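Local coordinates for DNA double-strand break repair nuclease NurA (Sulfolobus solfataricus, PDB 2YGK), which trims the ends of double-stranded DNA as a manganese-dependent nuclease, probably acting with the helicase HerA in the repair of double-strand breaks, at residues A[70-75]-A[109-114]; A[138-143]-A[181-186]; A[33-38]-A[222-227]; A[207-212]-A[228-233]. All blocks are in the same frame, centred on the assembly; numbering follows the deposited sequence.

Interaction 1. Residues A[70-75]-A[109-114]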
loop_
_atom_site.group_PDB
_atom_site.type_symbol
_atom_site.label_atom_id
_atom_site.label_comp_id
_atom_site.label_asym_id
_atom_site.label_seq_id
_atom_site.Cartn_x
_atom_site.Cartn_y
_atom_site.Cartn_z
ATOM N N ILE A 70 14.137 3.918 -6.144
ATOM C CA ILE A 70 13.353 4.046 -4.928
ATOM C C ILE A 70 14.241 4.543 -3.805
ATOM O O ILE A 70 15.035 3.783 -3.244
ATOM C CB ILE A 70 12.733 2.708 -4.480
ATOM C CG1 ILE A 70 12.109 1.957 -5.656
ATOM C CG2 ILE A 70 11.691 2.957 -3.390
ATOM C CD1 ILE A 70 11.106 2.786 -6.409
ATOM N N VAL A 71 14.095 5.812 -3.456
ATOM C CA VAL A 71 14.894 6.408 -2.401
ATOM C C VAL A 71 14.245 6.104 -1.071
ATOM O O VAL A 71 13.142 6.545 -0.841
ATOM C CB VAL A 71 14.982 7.927 -2.549
ATOM C CG1 VAL A 71 15.763 8.536 -1.374
ATOM C CG2 VAL A 71 15.637 8.305 -3.906
ATOM N N TYR A 72 14.934 5.362 -0.201
ATOM C CA TYR A 72 14.344 4.924 1.050
ATOM C C TYR A 72 15.156 5.296 2.271
ATOM O O TYR A 72 16.336 5.606 2.204
ATOM C CB TYR A 72 14.179 3.417 1.057
ATOM C CG TYR A 72 15.496 2.696 1.145
ATOM C CD1 TYR A 72 16.206 2.358 -0.006
ATOM C CD2 TYR A 72 16.050 2.389 2.368
ATOM C CE1 TYR A 72 17.423 1.695 0.073
ATOM C CE2 TYR A 72 17.251 1.735 2.459
ATOM C CZ TYR A 72 17.944 1.385 1.306
ATOM O OH TYR A 72 19.164 0.722 1.416
ATOM N N ALA A 73 14.495 5.187 3.405
ATOM C CA ALA A 73 15.096 5.454 4.675
ATOM C C ALA A 73 14.405 4.561 5.671
ATOM O O ALA A 73 13.188 4.510 5.724
ATOM C CB ALA A 73 14.910 6.902 5.031
ATOM N N VAL A 74 15.190 3.854 6.458
ATOM C CA VAL A 74 14.681 2.998 7.526
ATOM C C VAL A 74 15.364 3.411 8.817
ATOM O O VAL A 74 16.502 3.934 8.790
ATOM C CB VAL A 74 15.044 1.525 7.277
ATOM C CG1 VAL A 74 14.261 0.962 6.077
ATOM C CG2 VAL A 74 16.563 1.389 7.086
ATOM N N GLY A 75 14.696 3.151 9.940
ATOM C CA GLY A 75 15.257 3.440 11.234
ATOM C C GLY A 75 14.560 2.648 12.337
ATOM O O GLY A 75 13.363 2.422 12.300
ATOM N N SER A 109 10.371 -2.500 4.029
ATOM C CA SER A 109 9.797 -2.807 5.320
ATOM C C SER A 109 10.497 -3.984 5.988
ATOM O O SER A 109 10.668 -3.977 7.187
ATOM C CB SER A 109 8.280 -3.007 5.240
ATOM O OG SER A 109 7.926 -3.832 4.166
ATOM N N LEU A 110 10.896 -4.988 5.209
ATOM C CA LEU A 110 11.592 -6.143 5.760
ATOM C C LEU A 110 12.958 -5.713 6.273
ATOM O O LEU A 110 13.454 -6.236 7.266
ATOM C CB LEU A 110 11.760 -7.242 4.707
ATOM C CG LEU A 110 10.456 -7.980 4.410
ATOM C CD1 LEU A 110 10.529 -8.796 3.119
ATOM C CD2 LEU A 110 10.059 -8.858 5.548
ATOM N N LEU A 111 13.585 -4.782 5.571
ATOM C CA LEU A 111 14.830 -4.205 6.031
ATOM C C LEU A 111 14.625 -3.486 7.369
ATOM O O LEU A 111 15.424 -3.648 8.301
ATOM C CB LEU A 111 15.362 -3.282 4.974
ATOM C CG LEU A 111 16.645 -2.505 5.215
ATOM C CD1 LEU A 111 17.729 -3.328 5.905
ATOM C CD2 LEU A 111 17.111 -1.977 3.847
HETATM N N MSE A 112 13.521 -2.757 7.495
HETATM C CA MSE A 112 13.185 -2.103 8.750
HETATM C C MSE A 112 13.004 -3.157 9.852
HETATM O O MSE A 112 13.578 -3.026 10.919
HETATM C CB MSE A 112 11.945 -1.232 8.577
HETATM C CG MSE A 112 11.466 -0.512 9.849
HETATM SE SE MSE A 112 9.579 0.076 9.665
HETATM C CE MSE A 112 8.875 -1.720 9.257
ATOM N N GLU A 113 12.241 -4.212 9.579
ATOM C CA GLU A 113 12.017 -5.265 10.550
ATOM C C GLU A 113 13.358 -5.893 11.015
ATOM O O GLU A 113 13.601 -6.062 12.203
ATOM C CB GLU A 113 10.992 -6.273 9.985
ATOM C CG GLU A 113 9.450 -5.851 10.320
ATOM C CD GLU A 113 8.446 -5.808 9.093
ATOM O OE1 GLU A 113 8.750 -6.405 8.022
ATOM O OE2 GLU A 113 7.342 -5.184 9.224
ATOM N N ALA A 114 14.261 -6.146 10.078
ATOM C CA ALA A 114 15.616 -6.564 10.395
ATOM C C ALA A 114 16.295 -5.717 11.480
ATOM O O ALA A 114 16.906 -6.278 12.390
ATOM C CB ALA A 114 16.447 -6.564 9.147
#
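V74 lays its methyl CG1 over the backbone of helix 104-123, where V74 CG1 meets M112 N at 4.0 Å and M112 CB at 4.1 Å. This is a strand-on-helix contact of the RNase H-like fold. Strand 70-82 is the middle one of three consecutive antiparallel strands, and the helix that follows them packs on the sheet. The axes of the two short segments come within 7.7 Å, and their N-to-C directions differ by 24°. V74 CG1 lies anti to the carbonyl carbon (chi1 -69°), which turns this branch to the helix. V74 CG1 also touches L111 CG at 4.3 Å. L111 has CG anti to its backbone nitrogen (chi1 178°), and its CD2 extends to the Y72 ring. The side chains of L111 and Y72 cross at about a right angle. No hydrogen bond links the segments, so the join is apolar. Around it, the Y72 ring stacks with F98, while L162 and I166 of helix 162-166 pack on L111. M112 is a selenomethionine in this crystal. Its side chain comes within about 5 Å of the bound manganese, which D58 and D133 hold, so the contact adjoins the metal site. M112 CG lies 4.3 Å from G75 O. At the other end of the contact, Y72 CE2 approaches L111 CD2 to 4.0 Å, obliquely to the ring.

Interaction 2. Residues A[138-143]-A[181-186]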
loop_
_atom_site.group_PDB
_atom_site.type_symbol
_atom_site.label_atom_id
_atom_site.label_comp_id
_atom_site.label_asym_id
_atom_site.label_seq_id
_atom_site.Cartn_x
_atom_site.Cartn_y
_atom_site.Cartn_z
ATOM N N LYS A 138 3.055 -11.872 12.209
ATOM C CA LYS A 138 3.445 -10.963 11.136
ATOM C C LYS A 138 4.965 -10.779 11.032
ATOM O O LYS A 138 5.492 -10.678 9.938
ATOM C CB LYS A 138 2.686 -9.615 11.193
ATOM C CG LYS A 138 1.396 -9.599 10.272
ATOM C CD LYS A 138 0.397 -8.448 10.581
ATOM C CE LYS A 138 -1.031 -8.743 10.040
ATOM N NZ LYS A 138 -2.137 -8.068 10.843
ATOM N N LYS A 139 5.658 -10.745 12.164
ATOM C CA LYS A 139 7.124 -10.571 12.186
ATOM C C LYS A 139 7.854 -11.766 11.577
ATOM O O LYS A 139 8.916 -11.607 10.953
ATOM C CB LYS A 139 7.625 -10.377 13.610
ATOM C CG LYS A 139 7.202 -9.070 14.257
ATOM C CD LYS A 139 8.087 -7.910 13.861
ATOM C CE LYS A 139 7.379 -6.548 13.964
ATOM N NZ LYS A 139 7.881 -5.753 15.120
ATOM N N ILE A 140 7.282 -12.953 11.776
ATOM C CA ILE A 140 7.824 -14.179 11.223
ATOM C C ILE A 140 7.710 -14.215 9.717
ATOM O O ILE A 140 8.562 -14.785 9.070
ATOM C CB ILE A 140 7.091 -15.405 11.788
ATOM C CG1 ILE A 140 7.735 -15.833 13.100
ATOM C CG2 ILE A 140 7.085 -16.572 10.776
ATOM C CD1 ILE A 140 7.259 -17.151 13.564
ATOM N N GLY A 141 6.645 -13.624 9.169
ATOM C CA GLY A 141 6.467 -13.533 7.725
ATOM C C GLY A 141 5.971 -14.844 7.164
ATOM O O GLY A 141 5.743 -15.783 7.919
ATOM N N ASN A 142 5.791 -14.899 5.842
ATOM C CA ASN A 142 5.289 -16.111 5.164
ATOM C C ASN A 142 6.387 -17.126 4.937
ATOM O O ASN A 142 7.544 -16.877 5.221
ATOM C CB ASN A 142 4.637 -15.766 3.806
ATOM C CG ASN A 142 3.352 -14.930 3.945
ATOM O OD1 ASN A 142 2.682 -14.937 4.991
ATOM N ND2 ASN A 142 2.995 -14.218 2.864
ATOM N N LYS A 143 5.997 -18.273 4.403
ATOM C CA LYS A 143 6.906 -19.369 4.129
ATOM C C LYS A 143 7.790 -19.035 2.905
ATOM O O LYS A 143 7.310 -18.434 1.936
ATOM C CB LYS A 143 6.072 -20.639 3.922
ATOM C CG LYS A 143 5.039 -20.900 5.079
ATOM C CD LYS A 143 4.465 -22.334 5.078
ATOM C CE LYS A 143 3.646 -22.621 6.343
ATOM N NZ LYS A 143 3.341 -24.076 6.513
ATOM N N LEU A 181 16.175 -13.819 6.841
ATOM C CA LEU A 181 16.884 -13.099 7.905
ATOM C C LEU A 181 15.982 -12.803 9.108
ATOM O O LEU A 181 16.342 -13.058 10.263
ATOM C CB LEU A 181 17.474 -11.785 7.376
ATOM C CG LEU A 181 18.366 -11.052 8.384
ATOM C CD1 LEU A 181 19.435 -11.996 8.942
ATOM C CD2 LEU A 181 18.990 -9.805 7.789
ATOM N N ASN A 182 14.805 -12.262 8.841
ATOM C CA ASN A 182 13.865 -12.025 9.926
ATOM C C ASN A 182 13.498 -13.309 10.698
ATOM O O ASN A 182 13.483 -13.309 11.927
ATOM C CB ASN A 182 12.627 -11.355 9.394
ATOM C CG ASN A 182 12.919 -10.018 8.796
ATOM O OD1 ASN A 182 13.962 -9.439 9.047
ATOM N ND2 ASN A 182 11.991 -9.506 8.012
ATOM N N GLN A 183 13.235 -14.401 9.989
ATOM C CA GLN A 183 12.881 -15.670 10.645
ATOM C C GLN A 183 14.015 -16.166 11.543
ATOM O O GLN A 183 13.778 -16.637 12.653
ATOM C CB GLN A 183 12.487 -16.746 9.620
ATOM C CG GLN A 183 11.120 -16.506 8.966
ATOM C CD GLN A 183 10.685 -17.579 7.959
ATOM O OE1 GLN A 183 11.468 -18.433 7.525
ATOM N NE2 GLN A 183 9.414 -17.525 7.581
ATOM N N PHE A 184 15.241 -16.014 11.072
ATOM C CA PHE A 184 16.426 -16.404 11.811
ATOM C C PHE A 184 16.630 -15.485 12.999
ATOM O O PHE A 184 16.951 -15.949 14.096
ATOM C CB PHE A 184 17.636 -16.382 10.885
ATOM C CG PHE A 184 18.958 -16.591 11.578
ATOM C CD1 PHE A 184 19.354 -17.858 12.004
ATOM C CD2 PHE A 184 19.828 -15.522 11.773
ATOM C CE1 PHE A 184 20.586 -18.045 12.625
ATOM C CE2 PHE A 184 21.072 -15.709 12.387
ATOM C CZ PHE A 184 21.449 -16.970 12.812
ATOM N N LEU A 185 16.397 -14.191 12.805
ATOM C CA LEU A 185 16.449 -13.223 13.903
ATOM C C LEU A 185 15.386 -13.412 14.996
ATOM O O LEU A 185 15.681 -13.287 16.192
ATOM C CB LEU A 185 16.371 -11.813 13.330
ATOM C CG LEU A 185 17.651 -11.431 12.615
ATOM C CD1 LEU A 185 17.454 -10.118 11.890
ATOM C CD2 LEU A 185 18.841 -11.353 13.589
ATOM N N VAL A 186 14.139 -13.668 14.608
ATOM C CA VAL A 186 13.109 -14.000 15.618
ATOM C C VAL A 186 13.583 -15.212 16.374
ATOM O O VAL A 186 13.496 -15.254 17.588
ATOM C CB VAL A 186 11.755 -14.336 14.994
ATOM C CG1 VAL A 186 10.847 -14.989 15.998
ATOM C CG2 VAL A 186 11.120 -13.074 14.420
#
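Q183 and I140 cross at about a right angle. The glutamine runs across the end of helix 136-140, and the isoleucine stands beside it. Q183 is extended beyond CG (chi2 -179°), which carries its amide to the last carbonyl of that helix. Q183 NE2 donates to I140 O at 3.2 Å, with an N-H...O angle of 149°. The acceptor lies in the amide plane of Q183, but the donor is tilted 34° from the carbonyl plane. Q183 NE2 also lies 3.1 Å from N142 O. I140 CG2 sits 4.1 Å from Q183 NE2, and I140 CG1 meets V186 CG1 at 4.3 Å. N182 sets its CB 4.0 Å from K139 O, while its amide end packs on helix 104-123. The end of the K139 side chain leads away from the contact. Its NZ forms a salt bridge with E116 and a hydrogen bond with D133 O, beside the manganese site. The contact thus joins the short helix after strand 129-133 to the long helix 171-193 of the RNase H-like domain. The chain leaves the short helix at G141 with positive phi. Chemically, a side-chain amide supplies a donor to the carbonyl where the helix ends, and may steady the chain as it turns away.

Interaction 3. Residues A[33-38]-A[222-227]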
loop_
_atom_site.group_PDB
_atom_site.type_symbol
_atom_site.label_atom_id
_atom_site.label_comp_id
_atom_site.label_asym_id
_atom_site.label_seq_id
_atom_site.Cartn_x
_atom_site.Cartn_y
_atom_site.Cartn_z
ATOM N N ASP A 33 -23.525 -12.156 24.079
ATOM C CA ASP A 33 -23.429 -13.191 25.126
ATOM C C ASP A 33 -21.999 -13.734 25.362
ATOM O O ASP A 33 -21.488 -13.695 26.490
ATOM C CB ASP A 33 -24.413 -14.366 24.868
ATOM C CG ASP A 33 -24.792 -14.549 23.380
ATOM O OD1 ASP A 33 -24.246 -13.855 22.495
ATOM O OD2 ASP A 33 -25.672 -15.393 23.098
ATOM N N LYS A 34 -21.366 -14.233 24.298
ATOM C CA LYS A 34 -20.073 -14.924 24.414
ATOM C C LYS A 34 -18.923 -14.016 24.835
ATOM O O LYS A 34 -17.947 -14.483 25.412
ATOM C CB LYS A 34 -19.731 -15.662 23.115
ATOM C CG LYS A 34 -20.679 -16.809 22.859
ATOM C CD LYS A 34 -20.424 -17.533 21.551
ATOM C CE LYS A 34 -21.470 -18.648 21.361
ATOM N NZ LYS A 34 -21.325 -19.399 20.079
ATOM N N VAL A 35 -19.035 -12.723 24.561
ATOM C CA VAL A 35 -17.991 -11.790 24.957
ATOM C C VAL A 35 -17.744 -11.910 26.435
ATOM O O VAL A 35 -16.647 -12.241 26.863
ATOM C CB VAL A 35 -18.361 -10.333 24.651
ATOM C CG1 VAL A 35 -17.528 -9.390 25.483
ATOM C CG2 VAL A 35 -18.166 -10.047 23.190
ATOM N N ASN A 36 -18.788 -11.663 27.211
ATOM C CA ASN A 36 -18.682 -11.635 28.673
ATOM C C ASN A 36 -18.301 -13.005 29.258
ATOM O O ASN A 36 -17.616 -13.069 30.271
ATOM C CB ASN A 36 -19.980 -11.080 29.271
ATOM C CG ASN A 36 -20.333 -9.695 28.714
ATOM O OD1 ASN A 36 -19.462 -8.830 28.547
ATOM N ND2 ASN A 36 -21.613 -9.489 28.415
ATOM N N GLU A 37 -18.717 -14.083 28.593
ATOM C CA GLU A 37 -18.194 -15.420 28.852
ATOM C C GLU A 37 -16.677 -15.395 28.764
ATOM O O GLU A 37 -16.000 -15.877 29.649
ATOM C CB GLU A 37 -18.703 -16.436 27.815
ATOM C CG GLU A 37 -20.248 -16.572 27.658
ATOM C CD GLU A 37 -20.889 -17.538 28.617
ATOM O OE1 GLU A 37 -20.167 -18.233 29.364
ATOM O OE2 GLU A 37 -22.132 -17.598 28.616
ATOM N N TYR A 38 -16.153 -14.819 27.683
ATOM C CA TYR A 38 -14.715 -14.869 27.361
ATOM C C TYR A 38 -13.887 -13.669 27.810
ATOM O O TYR A 38 -12.741 -13.582 27.422
ATOM C CB TYR A 38 -14.515 -14.940 25.854
ATOM C CG TYR A 38 -14.766 -16.232 25.144
ATOM C CD1 TYR A 38 -15.265 -17.364 25.776
ATOM C CD2 TYR A 38 -14.516 -16.302 23.790
ATOM C CE1 TYR A 38 -15.485 -18.539 25.040
ATOM C CE2 TYR A 38 -14.724 -17.435 23.074
ATOM C CZ TYR A 38 -15.206 -18.547 23.678
ATOM O OH TYR A 38 -15.393 -19.641 22.865
ATOM N N LEU A 222 -16.003 -3.299 21.503
ATOM C CA LEU A 222 -17.399 -2.935 21.434
ATOM C C LEU A 222 -18.136 -3.336 22.694
ATOM O O LEU A 222 -18.857 -2.502 23.266
ATOM C CB LEU A 222 -18.081 -3.542 20.197
ATOM C CG LEU A 222 -17.748 -2.878 18.864
ATOM C CD1 LEU A 222 -18.523 -3.569 17.815
ATOM C CD2 LEU A 222 -18.067 -1.396 18.886
ATOM N N PHE A 223 -17.924 -4.575 23.151
ATOM C CA PHE A 223 -18.777 -5.178 24.183
ATOM C C PHE A 223 -18.200 -5.342 25.587
ATOM O O PHE A 223 -18.837 -5.949 26.434
ATOM C CB PHE A 223 -19.308 -6.507 23.669
ATOM C CG PHE A 223 -20.160 -6.356 22.450
ATOM C CD1 PHE A 223 -21.367 -5.707 22.539
ATOM C CD2 PHE A 223 -19.721 -6.800 21.204
ATOM C CE1 PHE A 223 -22.147 -5.525 21.415
ATOM C CE2 PHE A 223 -20.491 -6.630 20.077
ATOM C CZ PHE A 223 -21.712 -5.996 20.174
ATOM N N THR A 224 -17.006 -4.803 25.834
ATOM C CA THR A 224 -16.465 -4.702 27.186
ATOM C C THR A 224 -15.920 -3.293 27.370
ATOM O O THR A 224 -15.511 -2.649 26.387
ATOM C CB THR A 224 -15.343 -5.721 27.425
ATOM O OG1 THR A 224 -14.123 -5.289 26.812
ATOM C CG2 THR A 224 -15.713 -7.088 26.881
ATOM N N GLU A 225 -15.923 -2.816 28.608
ATOM C CA GLU A 225 -15.394 -1.492 28.935
ATOM C C GLU A 225 -14.229 -1.569 29.888
ATOM O O GLU A 225 -13.290 -0.790 29.756
ATOM C CB GLU A 225 -16.480 -0.584 29.545
ATOM C CG GLU A 225 -16.151 0.959 29.570
ATOM C CD GLU A 225 -15.682 1.521 30.952
ATOM O OE1 GLU A 225 -16.403 1.347 31.960
ATOM O OE2 GLU A 225 -14.602 2.170 31.026
ATOM N N LYS A 226 -14.303 -2.490 30.849
ATOM C CA LYS A 226 -13.417 -2.461 32.004
ATOM C C LYS A 226 -12.053 -3.101 31.722
ATOM O O LYS A 226 -11.902 -3.988 30.859
ATOM C CB LYS A 226 -14.072 -3.130 33.206
ATOM C CG LYS A 226 -15.179 -2.313 33.882
ATOM C CD LYS A 226 -14.597 -1.499 35.014
ATOM C CE LYS A 226 -15.547 -0.427 35.572
ATOM N NZ LYS A 226 -15.085 0.045 36.966
ATOM N N ARG A 227 -11.044 -2.631 32.450
ATOM C CA ARG A 227 -9.707 -3.223 32.392
ATOM C C ARG A 227 -9.756 -4.749 32.594
ATOM O O ARG A 227 -10.428 -5.237 33.490
ATOM C CB ARG A 227 -8.832 -2.574 33.457
ATOM C CG ARG A 227 -7.456 -3.198 33.658
ATOM C CD ARG A 227 -6.740 -2.496 34.831
ATOM N NE ARG A 227 -5.287 -2.714 34.872
ATOM C CZ ARG A 227 -4.664 -3.574 35.681
ATOM N NH1 ARG A 227 -5.347 -4.368 36.499
ATOM N NH2 ARG A 227 -3.336 -3.664 35.663
#
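V35 turns both methyls onto the end of helix 216-223. CG1 is anti to the backbone nitrogen (chi1 160°) and CG2 anti to the carbonyl carbon, and the pair straddles F223 CB. V35 CG1 and V35 CG2 each lie 3.8 Å from F223 CB. V35 CG2 also comes within 4.1 Å of F223 CD2, obliquely to the ring. F223 has CG anti to its carbonyl carbon (chi1 -62°), which leads the ring away from V35. L222 CB lies over one face of this ring, and W333 of the second subunit stacks with it. T224, the first residue beyond the helix, sends CG2 to the valine. The separation of 3.2 Å between V35 CG1 and T224 CG2 is too short for two methyls and is doubtful in detail. T224 OG1 is hydrogen-bonded to L220 O and R262 NH1. N36, on the exposed side, brings OD1 to 3.6 Å from F223 O, with no bond between them. Replacing V35 by an alanine would probably open a gap beside F223 CB and take the neighbour from F223 CD2. The contact ties the C-terminal part of the long helix 17-38 to the turn before strand 228-236, next to the dimer partner. With no hydrogen bond between the segments, close fit of carbon groups joins them, and the polar group of T224 is satisfied elsewhere.

Interaction 4. Residues A[207-212]-A[228-233]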
loop_
_atom_site.group_PDB
_atom_site.type_symbol
_atom_site.label_atom_id
_atom_site.label_comp_id
_atom_site.label_asym_id
_atom_site.label_seq_id
_atom_site.Cartn_x
_atom_site.Cartn_y
_atom_site.Cartn_z
ATOM N N ARG A 207 -9.457 -14.312 14.815
ATOM C CA ARG A 207 -10.843 -14.743 15.009
ATOM C C ARG A 207 -10.900 -16.023 15.828
ATOM O O ARG A 207 -11.965 -16.634 15.977
ATOM C CB ARG A 207 -11.535 -14.935 13.649
ATOM C CG ARG A 207 -11.908 -13.604 12.991
ATOM C CD ARG A 207 -12.218 -13.714 11.531
ATOM N NE ARG A 207 -12.668 -12.431 10.969
ATOM C CZ ARG A 207 -11.866 -11.445 10.575
ATOM N NH1 ARG A 207 -10.549 -11.558 10.684
ATOM N NH2 ARG A 207 -12.390 -10.331 10.078
ATOM N N ASP A 208 -9.753 -16.404 16.384
ATOM C CA ASP A 208 -9.639 -17.610 17.177
ATOM C C ASP A 208 -10.720 -17.659 18.202
ATOM O O ASP A 208 -11.281 -18.721 18.437
ATOM C CB ASP A 208 -8.293 -17.659 17.893
ATOM C CG ASP A 208 -7.160 -18.069 16.968
ATOM O OD1 ASP A 208 -7.227 -19.206 16.440
ATOM O OD2 ASP A 208 -6.218 -17.261 16.776
ATOM N N LEU A 209 -11.022 -16.518 18.820
ATOM C CA LEU A 209 -11.982 -16.513 19.926
ATOM C C LEU A 209 -13.400 -16.721 19.449
ATOM O O LEU A 209 -13.995 -17.759 19.733
ATOM C CB LEU A 209 -11.899 -15.229 20.762
ATOM C CG LEU A 209 -10.785 -15.172 21.796
ATOM C CD1 LEU A 209 -10.990 -13.931 22.640
ATOM C CD2 LEU A 209 -10.758 -16.448 22.647
ATOM N N PHE A 210 -13.918 -15.740 18.714
ATOM C CA PHE A 210 -15.340 -15.658 18.417
ATOM C C PHE A 210 -15.730 -16.157 17.041
ATOM O O PHE A 210 -16.891 -16.466 16.825
ATOM C CB PHE A 210 -15.810 -14.225 18.562
ATOM C CG PHE A 210 -15.480 -13.618 19.877
ATOM C CD1 PHE A 210 -16.128 -14.034 21.034
ATOM C CD2 PHE A 210 -14.542 -12.617 19.971
ATOM C CE1 PHE A 210 -15.836 -13.458 22.264
ATOM C CE2 PHE A 210 -14.234 -12.043 21.195
ATOM C CZ PHE A 210 -14.889 -12.458 22.342
ATOM N N GLY A 211 -14.788 -16.212 16.106
ATOM C CA GLY A 211 -15.053 -16.768 14.777
ATOM C C GLY A 211 -16.156 -16.052 14.011
ATOM O O GLY A 211 -17.082 -16.693 13.506
ATOM N N THR A 212 -16.051 -14.724 13.933
ATOM C CA THR A 212 -17.070 -13.892 13.314
ATOM C C THR A 212 -16.491 -13.162 12.108
ATOM O O THR A 212 -15.316 -13.315 11.788
ATOM C CB THR A 212 -17.646 -12.869 14.312
ATOM O OG1 THR A 212 -16.677 -11.848 14.589
ATOM C CG2 THR A 212 -18.069 -13.559 15.616
ATOM N N GLY A 228 -9.046 -5.487 31.756
ATOM C CA GLY A 228 -9.072 -6.930 31.830
ATOM C C GLY A 228 -8.317 -7.708 30.759
ATOM O O GLY A 228 -7.405 -7.220 30.130
ATOM N N PHE A 229 -8.698 -8.966 30.595
ATOM C CA PHE A 229 -8.009 -9.871 29.715
ATOM C C PHE A 229 -8.912 -10.947 29.226
ATOM O O PHE A 229 -9.908 -11.257 29.828
ATOM C CB PHE A 229 -6.798 -10.483 30.402
ATOM C CG PHE A 229 -7.130 -11.328 31.559
ATOM C CD1 PHE A 229 -7.345 -10.759 32.817
ATOM C CD2 PHE A 229 -7.227 -12.700 31.425
ATOM C CE1 PHE A 229 -7.657 -11.564 33.928
ATOM C CE2 PHE A 229 -7.542 -13.511 32.522
ATOM C CZ PHE A 229 -7.753 -12.945 33.769
ATOM N N SER A 230 -8.573 -11.515 28.090
ATOM C CA SER A 230 -9.453 -12.489 27.469
ATOM C C SER A 230 -9.045 -13.890 27.818
ATOM O O SER A 230 -7.939 -14.130 28.285
ATOM C CB SER A 230 -9.318 -12.364 25.965
ATOM O OG SER A 230 -8.064 -12.868 25.545
ATOM N N LYS A 231 -9.918 -14.834 27.511
ATOM C CA LYS A 231 -9.502 -16.204 27.376
ATOM C C LYS A 231 -8.172 -16.263 26.594
ATOM O O LYS A 231 -7.947 -15.512 25.630
ATOM C CB LYS A 231 -10.581 -17.000 26.668
ATOM C CG LYS A 231 -10.142 -18.384 26.253
ATOM C CD LYS A 231 -11.331 -19.341 26.069
ATOM C CE LYS A 231 -10.871 -20.800 26.210
ATOM N NZ LYS A 231 -11.660 -21.784 25.424
ATOM N N LEU A 232 -7.303 -17.159 27.053
ATOM C CA LEU A 232 -5.992 -17.387 26.487
ATOM C C LEU A 232 -6.149 -18.326 25.342
ATOM O O LEU A 232 -6.919 -19.244 25.413
ATOM C CB LEU A 232 -5.040 -17.987 27.528
ATOM C CG LEU A 232 -4.489 -16.947 28.523
ATOM C CD1 LEU A 232 -5.595 -16.044 29.129
ATOM C CD2 LEU A 232 -3.704 -17.626 29.668
ATOM N N ILE A 233 -5.422 -18.058 24.274
ATOM C CA ILE A 233 -5.476 -18.834 23.071
ATOM C C ILE A 233 -4.086 -19.374 22.893
ATOM O O ILE A 233 -3.114 -18.639 23.090
ATOM C CB ILE A 233 -5.776 -17.960 21.852
ATOM C CG1 ILE A 233 -6.988 -17.060 22.098
ATOM C CG2 ILE A 233 -5.965 -18.814 20.625
ATOM C CD1 ILE A 233 -7.397 -16.250 20.870
#
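I233 points its CB at the loop 207-212 and then divides. From CB, one branch goes to D208: I233 CG2 lies 3.8 Å from D208 CB and 3.9 Å from D208 CG. The other branch passes through I233 CG1, which lies 3.9 Å from L209 CD2. Beyond it the chain is extended (chi2 -175°), and the tip CD1 enters between the two loop residues. I233 CD1 is 3.4 Å from D208 CB and 3.7 Å from L209 CG. L209 in turn spreads its methyls over strand 228-236: L209 CD1 reaches S230 CB at 4.0 Å, and L209 CD2 reaches K231 CB at 4.1 Å. The loop is held to helix 216-223 by D216, which accepts the backbone N-H groups of L209 and F210. Y38 from helix 17-38 packs on L209 as well. An alanine in place of I233 would probably leave a gap between D208 CB and L209 CG. The contact joins the loop after strand 197-201 to a strand near one edge of the main sheet, at the protein surface. Carbon surfaces make the contact here, while D208 turns its charge to K235 in a salt bridge. The aspartate thus gives its CB and CG to the packing, while OD2 pairs with K235.

In the fold
Interactions 1 and 2 come in series along the chain and lie side by side, their centres 15 Å apart. N182 of helix 171-193 joins them by packing on L110 and E113 of helix 104-123, so two layers of helix are stacked beside the manganese site. Interactions 3 and 4 form a second pair, with centres 10 Å apart, whose segments alternate along the chain. Y38 meets L209 and F210, and its carbonyl probably bonds K231 N. Interaction 1 is about 33 Å from interaction 4, centre to centre, yet both reach the same mixed sheet. One pair thus borders the bound manganese, and the other fastens helix 17-38 on the other side of the chain's centre from interaction 1.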